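Side-chain contacts in HepC.19480.a.B1 (Helicobacter pylori, PDB 6MTZ), which is of unknown function but is probably a phosphoesterase of the DHH/DHHA1 superfamily: residues 121-124 / 130-133; 148-153 / 164-169; 187-192 / 244-249; 194-199 / 227-232; 333-338 / 345-350. One frame throughout, in Å; residues are numbered along the deposited sequence.

Contact 1: residues 121-124 / 130-133; sequences TNRC and YEFL. With EDO (1,2-ethanediol), chain C.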
# COMPACT_ATOMS: atom_id res chain seq x y z
N THR A 121 8.82 -21.54 9.61
CA THR A 121 9.92 -20.89 8.91
C THR A 121 10.27 -21.56 7.59
O THR A 121 11.13 -21.05 6.86
CB THR A 121 11.17 -20.85 9.80
OG1 THR A 121 11.66 -22.18 10.02
CG2 THR A 121 10.86 -20.20 11.14
N ASN A 122 9.65 -22.69 7.27
CA ASN A 122 10.01 -23.46 6.09
C ASN A 122 9.17 -23.13 4.86
O ASN A 122 9.41 -23.72 3.80
CB ASN A 122 9.90 -24.95 6.42
CG ASN A 122 10.88 -25.36 7.49
OD1 ASN A 122 12.06 -24.98 7.44
ND2 ASN A 122 10.41 -26.11 8.48
N ARG A 123 8.20 -22.23 4.97
CA ARG A 123 7.33 -21.87 3.86
C ARG A 123 7.21 -20.35 3.80
O ARG A 123 7.37 -19.66 4.80
CB ARG A 123 5.92 -22.47 4.00
CG ARG A 123 5.80 -23.95 3.65
CD ARG A 123 4.40 -24.47 3.93
NE ARG A 123 4.12 -24.52 5.36
CZ ARG A 123 2.90 -24.57 5.89
NH1 ARG A 123 1.83 -24.57 5.11
NH2 ARG A 123 2.75 -24.62 7.21
N CYS A 124 6.93 -19.85 2.61
CA CYS A 124 6.61 -18.44 2.51
C CYS A 124 5.22 -18.21 3.10
O CYS A 124 4.41 -19.14 3.24
CB CYS A 124 6.66 -17.96 1.06
SG CYS A 124 5.25 -18.50 0.06
N TYR A 130 -2.41 -19.92 1.90
CA TYR A 130 -3.19 -20.72 0.98
C TYR A 130 -3.64 -22.02 1.63
O TYR A 130 -4.82 -22.40 1.55
CB TYR A 130 -2.41 -21.02 -0.31
CG TYR A 130 -3.22 -21.92 -1.22
CD1 TYR A 130 -4.36 -21.44 -1.85
CD2 TYR A 130 -2.90 -23.28 -1.37
CE1 TYR A 130 -5.14 -22.28 -2.66
CE2 TYR A 130 -3.67 -24.13 -2.18
CZ TYR A 130 -4.79 -23.62 -2.81
OH TYR A 130 -5.58 -24.44 -3.60
N GLU A 131 -2.73 -22.71 2.29
CA GLU A 131 -3.09 -24.01 2.86
C GLU A 131 -4.04 -23.85 4.03
O GLU A 131 -4.97 -24.65 4.19
CB GLU A 131 -1.82 -24.78 3.23
CG GLU A 131 -1.29 -25.53 1.98
CD GLU A 131 0.19 -25.89 1.98
OE1 GLU A 131 0.65 -26.38 0.92
OE2 GLU A 131 0.90 -25.70 2.99
N PHE A 132 -3.89 -22.78 4.81
CA PHE A 132 -4.84 -22.53 5.89
C PHE A 132 -6.23 -22.22 5.34
O PHE A 132 -7.23 -22.75 5.83
CB PHE A 132 -4.35 -21.39 6.79
CG PHE A 132 -5.37 -20.93 7.80
CD1 PHE A 132 -5.55 -21.63 8.99
CD2 PHE A 132 -6.13 -19.80 7.57
CE1 PHE A 132 -6.48 -21.21 9.93
CE2 PHE A 132 -7.07 -19.37 8.50
CZ PHE A 132 -7.26 -20.07 9.66
N LEU A 133 -6.33 -21.33 4.35
CA LEU A 133 -7.65 -21.00 3.81
C LEU A 133 -8.26 -22.20 3.10
O LEU A 133 -9.46 -22.48 3.27
CB LEU A 133 -7.55 -19.79 2.86
CG LEU A 133 -7.09 -18.49 3.54
CD1 LEU A 133 -7.20 -17.29 2.58
CD2 LEU A 133 -7.90 -18.24 4.81
C1 EDO C . 0.50 -24.86 -3.89
O1 EDO C . 1.76 -25.46 -4.21
C2 EDO C . 0.42 -24.59 -2.38
O2 EDO C . -0.34 -25.60 -1.72
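R123 and E131 meet in a salt bridge at the surface: NH1 of R123 lies 2.6 Å from OE2 of E131, while their CA atoms stand 10.7 Å apart, so the whole approach is made by two long side chains. The oxygen arrives at the edge of the guanidinium, near its plane, and the two flat groups are turned 26° against each other. As a hydrogen bond the pair is weak, because the N-H...O angle is just 120°; the attraction is probably more electrostatic than directional. The arginine has a second acidic partner, D120, which forms a salt bridge through NE, so two acidic groups hold different nitrogens of the guanidinium, which probably restrains its rotation. A bend at chi3 (-70°) turns the guanidinium out of the line of the chain.

The contact joins the end of the short loop after strand 117-119, at the edge of the parallel sheet, to helix 125-136, which follows it. C124 is the N-cap of that helix, and E131 reaches back toward the loop from two turns further on.

The other carboxylate oxygen, OE1 of E131, accepts a hydrogen bond of 2.9 Å from O2 of a 1,2-ethanediol, probably a crystallisation additive. That same O2 sits at the edge of the Y130 ring, 3.5 Å from its CD2. Y130 itself turns into the core, packing on F31 and V27.

Contact 2: residues 148-153 / 164-169; sequences LEPLVE and QGYGFE. With EDO (1,2-ethanediol), chain C.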
# COMPACT_ATOMS: atom_id res chain seq x y z
N LEU A 148 -3.88 -20.88 -9.52
CA LEU A 148 -3.59 -20.31 -8.21
C LEU A 148 -2.52 -21.11 -7.47
O LEU A 148 -1.59 -20.53 -6.88
CB LEU A 148 -4.88 -20.19 -7.39
CG LEU A 148 -4.67 -19.59 -5.99
CD1 LEU A 148 -3.99 -18.23 -6.08
CD2 LEU A 148 -5.99 -19.48 -5.28
N GLU A 149 -2.62 -22.45 -7.50
CA GLU A 149 -1.62 -23.24 -6.78
C GLU A 149 -0.23 -23.11 -7.41
O GLU A 149 0.75 -22.99 -6.68
CB GLU A 149 -2.04 -24.71 -6.66
CG GLU A 149 -3.19 -24.88 -5.67
CD GLU A 149 -3.61 -26.33 -5.46
OE1 GLU A 149 -3.00 -27.23 -6.07
OE2 GLU A 149 -4.55 -26.56 -4.67
N PRO A 150 -0.10 -23.12 -8.74
CA PRO A 150 1.22 -22.81 -9.32
C PRO A 150 1.75 -21.44 -8.93
O PRO A 150 2.94 -21.28 -8.65
CB PRO A 150 0.96 -22.92 -10.83
CG PRO A 150 -0.09 -23.97 -10.91
CD PRO A 150 -1.02 -23.62 -9.78
N LEU A 151 0.88 -20.43 -8.91
CA LEU A 151 1.31 -19.10 -8.49
C LEU A 151 1.81 -19.12 -7.05
O LEU A 151 2.84 -18.51 -6.74
CB LEU A 151 0.17 -18.09 -8.68
CG LEU A 151 0.49 -16.59 -8.56
CD1 LEU A 151 -0.52 -15.78 -9.33
CD2 LEU A 151 0.50 -16.13 -7.12
N VAL A 152 1.09 -19.81 -6.17
CA VAL A 152 1.51 -19.91 -4.78
C VAL A 152 2.88 -20.57 -4.69
O VAL A 152 3.79 -20.07 -4.02
CB VAL A 152 0.46 -20.67 -3.96
CG1 VAL A 152 1.05 -21.08 -2.61
CG2 VAL A 152 -0.77 -19.80 -3.78
N GLU A 153 3.05 -21.70 -5.40
CA GLU A 153 4.32 -22.42 -5.34
C GLU A 153 5.47 -21.57 -5.89
O GLU A 153 6.59 -21.61 -5.37
CB GLU A 153 4.18 -23.74 -6.10
CG GLU A 153 5.37 -24.69 -5.89
CD GLU A 153 5.50 -25.21 -4.45
OE1 GLU A 153 4.52 -25.11 -3.66
OE2 GLU A 153 6.58 -25.71 -4.10
N GLN A 164 15.88 -24.65 -7.53
CA GLN A 164 15.29 -25.78 -8.22
C GLN A 164 13.77 -25.83 -8.10
O GLN A 164 13.15 -26.68 -8.73
CB GLN A 164 15.87 -27.09 -7.66
CG GLN A 164 17.38 -27.14 -7.65
CD GLN A 164 17.97 -26.71 -8.98
OE1 GLN A 164 17.70 -27.32 -10.02
NE2 GLN A 164 18.75 -25.65 -8.96
N GLY A 165 13.17 -24.97 -7.28
CA GLY A 165 11.75 -25.08 -7.03
C GLY A 165 10.93 -24.60 -8.21
O GLY A 165 11.39 -23.84 -9.04
N TYR A 166 9.68 -25.06 -8.27
CA TYR A 166 8.79 -24.66 -9.35
C TYR A 166 8.69 -23.15 -9.44
O TYR A 166 8.53 -22.48 -8.42
CB TYR A 166 7.40 -25.26 -9.17
CG TYR A 166 6.41 -24.72 -10.18
CD1 TYR A 166 6.28 -25.31 -11.43
CD2 TYR A 166 5.63 -23.61 -9.89
CE1 TYR A 166 5.38 -24.82 -12.36
CE2 TYR A 166 4.75 -23.10 -10.83
CZ TYR A 166 4.63 -23.72 -12.05
OH TYR A 166 3.75 -23.23 -12.98
N GLY A 167 8.77 -22.63 -10.66
CA GLY A 167 8.55 -21.21 -10.89
C GLY A 167 9.61 -20.28 -10.33
O GLY A 167 9.35 -19.10 -10.19
N PHE A 168 10.81 -20.79 -10.03
CA PHE A 168 11.82 -19.97 -9.38
C PHE A 168 12.19 -18.74 -10.22
O PHE A 168 12.11 -17.60 -9.73
CB PHE A 168 13.06 -20.80 -9.08
CG PHE A 168 14.23 -20.00 -8.59
CD1 PHE A 168 14.28 -19.55 -7.28
CD2 PHE A 168 15.29 -19.70 -9.44
CE1 PHE A 168 15.37 -18.82 -6.82
CE2 PHE A 168 16.38 -18.97 -8.98
CZ PHE A 168 16.42 -18.52 -7.67
N GLU A 169 12.60 -18.94 -11.47
CA GLU A 169 13.07 -17.81 -12.27
C GLU A 169 11.95 -16.80 -12.54
O GLU A 169 12.17 -15.59 -12.45
CB GLU A 169 13.67 -18.30 -13.59
CG GLU A 169 14.93 -19.16 -13.40
CD GLU A 169 16.10 -18.36 -12.85
OE1 GLU A 169 17.07 -18.98 -12.40
OE2 GLU A 169 16.04 -17.11 -12.88
C1 EDO C . 0.50 -24.86 -3.89
O1 EDO C . 1.76 -25.46 -4.21
C2 EDO C . 0.42 -24.59 -2.38
O2 EDO C . -0.34 -25.60 -1.72
O HOH W 1 8.75 -26.79 -6.27
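Y166 presents a ring edge to helix 145-159: its CE2 comes within 3.4 Å of the backbone O of P150, which lies near the ring plane. Further along the ring the phenol end rests on the proline, with OH of Y166 3.5 Å from CB of P150. E153 approaches obliquely from the next turn; its CG packs 3.9 Å from CB of Y166, and carboxylate and ring planes are 49° apart. A bend at chi2 (66°) folds the glutamate so that its methylene lies against the tyrosine while its two oxygens face different partners. OE1 of E153 accepts a bond from O1 of the 1,2-ethanediol at 2.8 Å and forms a salt bridge with K127. OE2 of E153 receives a long bond of 3.3 Å from a water, which in turn accepts the Y166 N-H (2.8 Å to N). The segment 164-169 makes a type II turn from G165 to F168, entering helix 168-180, and the contact packs that turn against helix 145-159. The S157 hydroxyl has the backbone O of both E153 and Y166 as acceptors, which must share its one proton. With direct contacts confined to van der Waals packing, the polar link between the segments is indirect, running chiefly through the water.

Contact 3: residues 187-192 / 244-249; sequences FMFDDE and NAQTHL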
# COMPACT_ATOMS: atom_id res chain seq x y z
N PHE A 187 0.69 5.52 0.19
CA PHE A 187 0.03 6.26 1.27
C PHE A 187 -1.23 6.95 0.77
O PHE A 187 -2.29 6.88 1.41
CB PHE A 187 0.97 7.31 1.88
CG PHE A 187 0.32 8.07 3.02
CD1 PHE A 187 -0.43 9.21 2.78
CD2 PHE A 187 0.41 7.60 4.31
CE1 PHE A 187 -1.06 9.88 3.83
CE2 PHE A 187 -0.21 8.26 5.35
CZ PHE A 187 -0.94 9.40 5.11
N MET A 188 -1.13 7.65 -0.36
CA MET A 188 -2.27 8.44 -0.82
C MET A 188 -3.36 7.57 -1.44
O MET A 188 -4.54 7.93 -1.34
CB MET A 188 -1.80 9.51 -1.81
CG MET A 188 -0.86 10.58 -1.21
SD MET A 188 -1.60 11.57 0.09
CE MET A 188 -2.79 12.58 -0.82
N PHE A 189 -3.00 6.45 -2.06
CA PHE A 189 -3.93 5.64 -2.85
C PHE A 189 -3.84 4.17 -2.44
O PHE A 189 -3.54 3.29 -3.24
CB PHE A 189 -3.63 5.79 -4.34
CG PHE A 189 -3.28 7.20 -4.74
CD1 PHE A 189 -4.20 8.22 -4.57
CD2 PHE A 189 -2.04 7.49 -5.28
CE1 PHE A 189 -3.89 9.53 -4.95
CE2 PHE A 189 -1.71 8.79 -5.66
CZ PHE A 189 -2.64 9.81 -5.50
N ASP A 190 -4.16 3.90 -1.17
CA ASP A 190 -3.90 2.59 -0.60
C ASP A 190 -4.59 1.48 -1.39
O ASP A 190 -3.96 0.50 -1.79
CB ASP A 190 -4.34 2.56 0.86
CG ASP A 190 -4.09 1.22 1.50
OD1 ASP A 190 -2.92 0.89 1.75
OD2 ASP A 190 -5.08 0.50 1.72
N ASP A 191 -5.89 1.64 -1.65
CA ASP A 191 -6.62 0.58 -2.34
C ASP A 191 -6.24 0.50 -3.81
O ASP A 191 -6.15 -0.61 -4.36
CB ASP A 191 -8.13 0.81 -2.20
CG ASP A 191 -8.61 0.60 -0.80
OD1 ASP A 191 -7.92 -0.09 -0.02
OD2 ASP A 191 -9.69 1.14 -0.47
N GLU A 192 -6.04 1.64 -4.47
CA GLU A 192 -5.72 1.59 -5.89
C GLU A 192 -4.31 1.07 -6.10
O GLU A 192 -4.03 0.42 -7.11
CB GLU A 192 -5.88 2.97 -6.52
CG GLU A 192 -7.32 3.50 -6.54
CD GLU A 192 -7.73 4.17 -5.23
OE1 GLU A 192 -6.91 4.17 -4.29
OE2 GLU A 192 -8.86 4.70 -5.15
N ASN A 244 -1.00 11.15 -14.59
CA ASN A 244 -2.42 11.27 -14.90
C ASN A 244 -3.28 10.38 -14.02
O ASN A 244 -4.31 10.81 -13.50
CB ASN A 244 -2.68 10.97 -16.37
CG ASN A 244 -3.35 12.13 -17.06
OD1 ASN A 244 -4.55 12.35 -16.90
ND2 ASN A 244 -2.56 12.90 -17.80
N ALA A 245 -2.87 9.12 -13.84
CA ALA A 245 -3.62 8.23 -12.96
C ALA A 245 -3.67 8.81 -11.54
O ALA A 245 -4.73 8.77 -10.89
CB ALA A 245 -2.99 6.84 -12.96
N GLN A 246 -2.57 9.38 -11.05
CA GLN A 246 -2.54 9.89 -9.68
C GLN A 246 -3.37 11.17 -9.55
O GLN A 246 -4.17 11.29 -8.61
CB GLN A 246 -1.10 10.11 -9.24
CG GLN A 246 -0.40 8.77 -9.03
CD GLN A 246 1.01 8.88 -8.50
OE1 GLN A 246 1.30 8.49 -7.36
NE2 GLN A 246 1.91 9.40 -9.33
N THR A 247 -3.21 12.12 -10.47
CA THR A 247 -3.99 13.36 -10.38
C THR A 247 -5.49 13.08 -10.39
O THR A 247 -6.25 13.73 -9.65
CB THR A 247 -3.63 14.32 -11.52
OG1 THR A 247 -3.87 13.70 -12.79
CG2 THR A 247 -2.17 14.74 -11.44
N HIS A 248 -5.95 12.11 -11.20
CA HIS A 248 -7.37 11.77 -11.21
C HIS A 248 -7.82 11.31 -9.83
O HIS A 248 -8.89 11.71 -9.35
CB HIS A 248 -7.68 10.68 -12.23
CG HIS A 248 -9.11 10.24 -12.21
ND1 HIS A 248 -9.54 9.14 -11.49
CD2 HIS A 248 -10.22 10.76 -12.79
CE1 HIS A 248 -10.85 8.99 -11.65
NE2 HIS A 248 -11.28 9.96 -12.43
N LEU A 249 -7.00 10.48 -9.17
CA LEU A 249 -7.32 10.07 -7.81
C LEU A 249 -7.20 11.23 -6.83
O LEU A 249 -7.96 11.30 -5.87
CB LEU A 249 -6.43 8.90 -7.39
CG LEU A 249 -6.61 7.66 -8.27
CD1 LEU A 249 -5.59 6.58 -7.91
CD2 LEU A 249 -8.03 7.11 -8.15
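F189 and L249 are the closest backbone pair, with CA atoms 7.5 Å apart, and F189 occupies the N-cap position of helix 190-203, its backbone outside the helical range just before the first turn. From there its ring points at helix 238-251 and is gripped at a face and an edge. L249 supplies the face: CD1 stands 4.3 Å from the ring centroid and 26° off the normal, a CH-pi contact, while its CB presses on the ring rim at 3.6 Å from CE1 of F189. M188 CB covers the opposite face, so the phenyl is sandwiched between a neighbour in its own chain segment and the leucine across the contact.

The contact appears to join two lobes, with helix 190-203 probably belonging to the helical region that follows the parallel-sheet domain and helix 238-251 leading into the mixed-sheet domain, an arrangement consistent with DHH/DHHA1 proteins.

At the ring edge, OE1 of Q246 lies in the ring plane, 3.5 Å from CE2 of F189, with the amide and ring planes 65° apart. This oxygen has a stronger partner in the backbone N of N185, which satisfies it at least in part and helps orient the amide beside the phenyl. E192 adds aliphatic cover: a bend at chi2 (84°) lays its methylenes along L249, and the two side chains run past each other in opposite directions, CG of E192 reaching 3.8 Å from CD1 of L249. M272 packs on both F189 and Q246.

Contact 4: residues 194-199 / 227-232; sequences RDYKLK and IALGGD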
# COMPACT_ATOMS: atom_id res chain seq x y z
N ARG A 194 -3.00 -1.29 -4.16
CA ARG A 194 -3.11 -2.73 -3.97
C ARG A 194 -3.76 -3.39 -5.17
O ARG A 194 -3.29 -4.43 -5.64
CB ARG A 194 -3.90 -3.04 -2.70
CG ARG A 194 -4.11 -4.53 -2.42
CD ARG A 194 -4.90 -4.76 -1.10
NE ARG A 194 -4.34 -4.01 0.01
CZ ARG A 194 -4.80 -2.85 0.49
NH1 ARG A 194 -5.88 -2.27 -0.04
NH2 ARG A 194 -4.18 -2.28 1.51
N ASP A 195 -4.84 -2.79 -5.70
CA ASP A 195 -5.52 -3.35 -6.86
C ASP A 195 -4.57 -3.46 -8.05
O ASP A 195 -4.58 -4.46 -8.79
CB ASP A 195 -6.71 -2.47 -7.24
CG ASP A 195 -7.84 -2.55 -6.23
OD1 ASP A 195 -7.75 -3.35 -5.27
OD2 ASP A 195 -8.82 -1.80 -6.39
N TYR A 196 -3.77 -2.42 -8.27
CA TYR A 196 -2.80 -2.40 -9.36
C TYR A 196 -1.79 -3.55 -9.25
O TYR A 196 -1.61 -4.32 -10.19
CB TYR A 196 -2.11 -1.04 -9.34
CG TYR A 196 -0.96 -0.79 -10.28
CD1 TYR A 196 -1.04 -1.08 -11.64
CD2 TYR A 196 0.18 -0.17 -9.80
CE1 TYR A 196 0.04 -0.79 -12.48
CE2 TYR A 196 1.24 0.11 -10.61
CZ TYR A 196 1.18 -0.20 -11.94
OH TYR A 196 2.28 0.13 -12.70
N LYS A 197 -1.11 -3.65 -8.10
CA LYS A 197 -0.15 -4.73 -7.91
C LYS A 197 -0.82 -6.08 -8.04
O LYS A 197 -0.29 -6.98 -8.70
CB LYS A 197 0.55 -4.63 -6.54
CG LYS A 197 1.42 -3.38 -6.35
CD LYS A 197 2.04 -3.33 -4.97
CE LYS A 197 2.91 -2.11 -4.73
NZ LYS A 197 4.03 -1.99 -5.66
N LEU A 198 -2.02 -6.23 -7.46
CA LEU A 198 -2.68 -7.53 -7.51
C LEU A 198 -3.13 -7.87 -8.92
O LEU A 198 -3.10 -9.04 -9.32
CB LEU A 198 -3.87 -7.57 -6.55
CG LEU A 198 -3.50 -7.53 -5.07
CD1 LEU A 198 -4.70 -7.91 -4.25
CD2 LEU A 198 -2.33 -8.45 -4.79
N LYS A 199 -3.56 -6.86 -9.68
CA LYS A 199 -3.86 -7.11 -11.09
C LYS A 199 -2.62 -7.61 -11.82
O LYS A 199 -2.67 -8.61 -12.54
CB LYS A 199 -4.39 -5.83 -11.76
N ILE A 227 -1.02 -0.29 -19.23
CA ILE A 227 -2.44 -0.56 -19.44
C ILE A 227 -3.16 -0.66 -18.11
O ILE A 227 -4.27 -0.13 -17.95
CB ILE A 227 -2.61 -1.83 -20.28
CG1 ILE A 227 -2.20 -1.54 -21.73
CG2 ILE A 227 -4.05 -2.30 -20.27
CD1 ILE A 227 -2.06 -2.76 -22.53
N ALA A 228 -2.56 -1.32 -17.12
CA ALA A 228 -3.23 -1.44 -15.83
C ALA A 228 -3.42 -0.07 -15.18
O ALA A 228 -4.35 0.12 -14.39
CB ALA A 228 -2.44 -2.36 -14.90
N LEU A 229 -2.57 0.90 -15.52
CA LEU A 229 -2.71 2.23 -14.96
C LEU A 229 -3.76 3.07 -15.68
O LEU A 229 -3.93 4.24 -15.33
CB LEU A 229 -1.38 2.97 -14.97
CG LEU A 229 -0.32 2.49 -13.97
CD1 LEU A 229 1.01 3.07 -14.37
CD2 LEU A 229 -0.70 2.93 -12.56
N GLY A 230 -4.43 2.52 -16.69
CA GLY A 230 -5.42 3.26 -17.47
C GLY A 230 -4.87 4.04 -18.64
O GLY A 230 -5.62 4.82 -19.25
N GLY A 231 -3.60 3.86 -18.99
CA GLY A 231 -3.01 4.60 -20.09
C GLY A 231 -3.07 3.84 -21.40
O GLY A 231 -3.44 2.66 -21.45
N ASP A 232 -2.71 4.54 -22.48
CA ASP A 232 -2.59 3.92 -23.80
C ASP A 232 -1.10 3.84 -24.15
O ASP A 232 -0.50 4.86 -24.52
CB ASP A 232 -3.35 4.71 -24.87
CG ASP A 232 -3.09 4.21 -26.30
OD1 ASP A 232 -2.37 3.20 -26.51
OD2 ASP A 232 -3.62 4.85 -27.24
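Y196 and L229 are brought face to methyl by two simple rotamers: the tyrosine ring extends away from its helix with CG opposite the backbone N (chi1 174°), while L229 swings its branch toward the ring with CG beside its own N (chi1 -72°). The CA-CB bond of L229 does not itself aim at the tyrosine; its branch does. CD2 of L229 hangs over one face, 3.8 Å from the centroid of the Y196 ring and 15° off the normal, a CH-pi contact displaced slightly toward the rim. The leucine's CG reaches CE1 of Y196 at 3.6 Å, and CD1 of L229 goes on to the phenol end, 3.6 Å from OH of Y196. A228 meets the same ring differently: CB of A228 lies in the ring plane at the edge, 3.8 Å from CD1 of Y196. Two apolar side chains thus hold the phenol at a face and an edge, and its one polar atom is hydrogen-bonded to E183 OE1, so the buried hydroxyl is satisfied.

Just past the end of helix 213-228, G230 forms a Schellman motif: it takes a positive phi, and its N bonds back to I227 O at 2.9 Å. The contact therefore packs the C-terminal end of helix 213-228 against helix 190-203. Beyond it, L229 also packs on M238 and I241 of helix 238-251, while R194, K197 and L198 of helix 190-203 touch helix 19-29.

Contact 5: residues 333-338 / 345-350; sequences DGFRES and KEQIEE
Q347 buries the largest area here, and its amide engages the backbone of R336 with both ends. OE1 of Q347 accepts the R336 N-H at 2.9 Å, and its NE2 donates to R336 O at 3.1 Å in an almost straight bond (169°). Each bond lies in the carbonyl plane of its acceptor, on a lone pair, so the primary amide pairs with both the N-H and the C=O of one residue, much as a neighbouring strand would. The glutamine chain, extended beyond CG (chi2 174°), carries the amide from helix 341-353 to the loop. The same NE2 is also hydrogen-bonded to D343 O, one turn back.

That loop, 333-338, joins strand 327-331 of the mixed sheet to the C-terminal helix 341-353, and the paired amide ties the connection to the helix it precedes.

The R336 side chain bends at chi3 to bring its guanidinium over the amide, OE1 of Q347 sitting 3.7 Å above its plane with the two planes 22° apart, an approximately stacked pair. On the other side of the amide lies the F335 ring, turned only slightly from the amide plane, though OE1 of Q347 approaches it obliquely, 3.7 Å from CD1 of F335. F335 also packs on I344, Y270 and V295.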
# COMPACT_ATOMS: atom_id res chain seq x y z
N ASP A 333 10.87 21.67 11.04
CA ASP A 333 11.54 21.21 12.25
C ASP A 333 10.54 20.61 13.23
O ASP A 333 9.44 21.14 13.42
CB ASP A 333 12.28 22.37 12.92
CG ASP A 333 13.37 22.95 12.03
OD1 ASP A 333 14.15 22.16 11.47
OD2 ASP A 333 13.42 24.19 11.90
N GLY A 334 10.92 19.50 13.86
CA GLY A 334 10.03 18.83 14.79
C GLY A 334 8.82 18.18 14.15
O GLY A 334 7.80 17.99 14.82
N PHE A 335 8.89 17.84 12.86
CA PHE A 335 7.74 17.24 12.20
C PHE A 335 7.47 15.84 12.75
O PHE A 335 8.39 15.05 12.97
CB PHE A 335 7.96 17.19 10.70
CG PHE A 335 6.81 16.58 9.95
CD1 PHE A 335 5.72 17.35 9.58
CD2 PHE A 335 6.82 15.23 9.62
CE1 PHE A 335 4.66 16.80 8.90
CE2 PHE A 335 5.76 14.68 8.95
CZ PHE A 335 4.68 15.46 8.58
N ARG A 336 6.19 15.55 12.95
CA ARG A 336 5.75 14.33 13.61
C ARG A 336 5.17 13.38 12.57
O ARG A 336 4.06 13.60 12.08
CB ARG A 336 4.74 14.66 14.70
CG ARG A 336 5.36 15.44 15.86
CD ARG A 336 4.35 15.71 16.99
NE ARG A 336 3.21 16.49 16.53
CZ ARG A 336 3.21 17.82 16.42
NH1 ARG A 336 4.30 18.51 16.73
NH2 ARG A 336 2.13 18.45 16.00
N GLU A 337 5.94 12.35 12.22
CA GLU A 337 5.52 11.36 11.23
C GLU A 337 4.22 10.70 11.68
O GLU A 337 3.92 10.63 12.87
CB GLU A 337 6.61 10.30 11.04
N SER A 338 3.44 10.21 10.72
CA SER A 338 2.19 9.56 11.06
C SER A 338 1.69 8.76 9.86
O SER A 338 2.09 9.01 8.72
CB SER A 338 1.14 10.58 11.51
OG SER A 338 -0.10 9.97 11.74
N LYS A 345 -1.93 16.86 8.14
CA LYS A 345 -2.53 18.10 7.66
C LYS A 345 -2.61 19.14 8.76
O LYS A 345 -2.33 20.32 8.52
CB LYS A 345 -3.92 17.80 7.11
CG LYS A 345 -4.61 19.01 6.50
CD LYS A 345 -6.06 18.67 6.18
CE LYS A 345 -6.76 19.82 5.49
NZ LYS A 345 -8.19 19.52 5.23
N GLU A 346 -2.99 18.73 9.97
CA GLU A 346 -3.05 19.65 11.10
C GLU A 346 -1.72 20.36 11.31
O GLU A 346 -1.69 21.54 11.67
CB GLU A 346 -3.46 18.90 12.37
CG GLU A 346 -4.88 18.34 12.36
CD GLU A 346 -5.21 17.58 13.63
OE1 GLU A 346 -4.45 17.69 14.61
OE2 GLU A 346 -6.24 16.87 13.66
N GLN A 347 -0.61 19.66 11.07
CA GLN A 347 0.70 20.29 11.25
C GLN A 347 0.93 21.40 10.22
O GLN A 347 1.44 22.48 10.57
CB GLN A 347 1.79 19.23 11.20
CG GLN A 347 1.80 18.38 12.45
CD GLN A 347 2.76 17.22 12.37
OE1 GLN A 347 3.92 17.33 12.78
NE2 GLN A 347 2.29 16.09 11.87
N ILE A 348 0.54 21.17 8.97
CA ILE A 348 0.60 22.23 7.97
C ILE A 348 -0.34 23.38 8.35
O ILE A 348 0.06 24.56 8.34
CB ILE A 348 0.27 21.66 6.58
CG1 ILE A 348 1.23 20.52 6.23
CG2 ILE A 348 0.29 22.75 5.54
CD1 ILE A 348 2.66 20.87 6.45
N GLU A 349 -1.59 23.06 8.68
CA GLU A 349 -2.56 24.08 9.07
C GLU A 349 -2.02 24.97 10.18
O GLU A 349 -2.13 26.21 10.11
CB GLU A 349 -3.88 23.42 9.51
CG GLU A 349 -4.50 22.55 8.40
CD GLU A 349 -5.87 21.97 8.74
OE1 GLU A 349 -6.06 21.47 9.87
OE2 GLU A 349 -6.75 22.01 7.86
N GLU A 350 -1.42 24.37 11.22
CA GLU A 350 -0.88 25.17 12.31
C GLU A 350 0.16 26.16 11.80
O GLU A 350 0.11 27.35 12.13
CB GLU A 350 -0.29 24.27 13.39

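In the fold
Contacts 1 and 2 form a pair, their centres 13 Å apart on the same side of the chain's centre. They share the bound 1,2-ethanediol, which hydrogen-bonds E131 and E153, and they touch directly where Y130 OH lies 2.6 Å from E149 OE2, a probable hydrogen bond. Contacts 3 and 4 lie 11 Å apart between centres and both use helix 190-203; A245 CB rests 3.6 Å from L229 O. Contact 5 adjoins contact 3 through F187 CE2 and S338 O at 4.1 Å, but its centre is about 41 Å from that of contact 1, across the chain's centre. Contact 4 comes within about 7 Å of contact 2 at the nearest atoms without touching it.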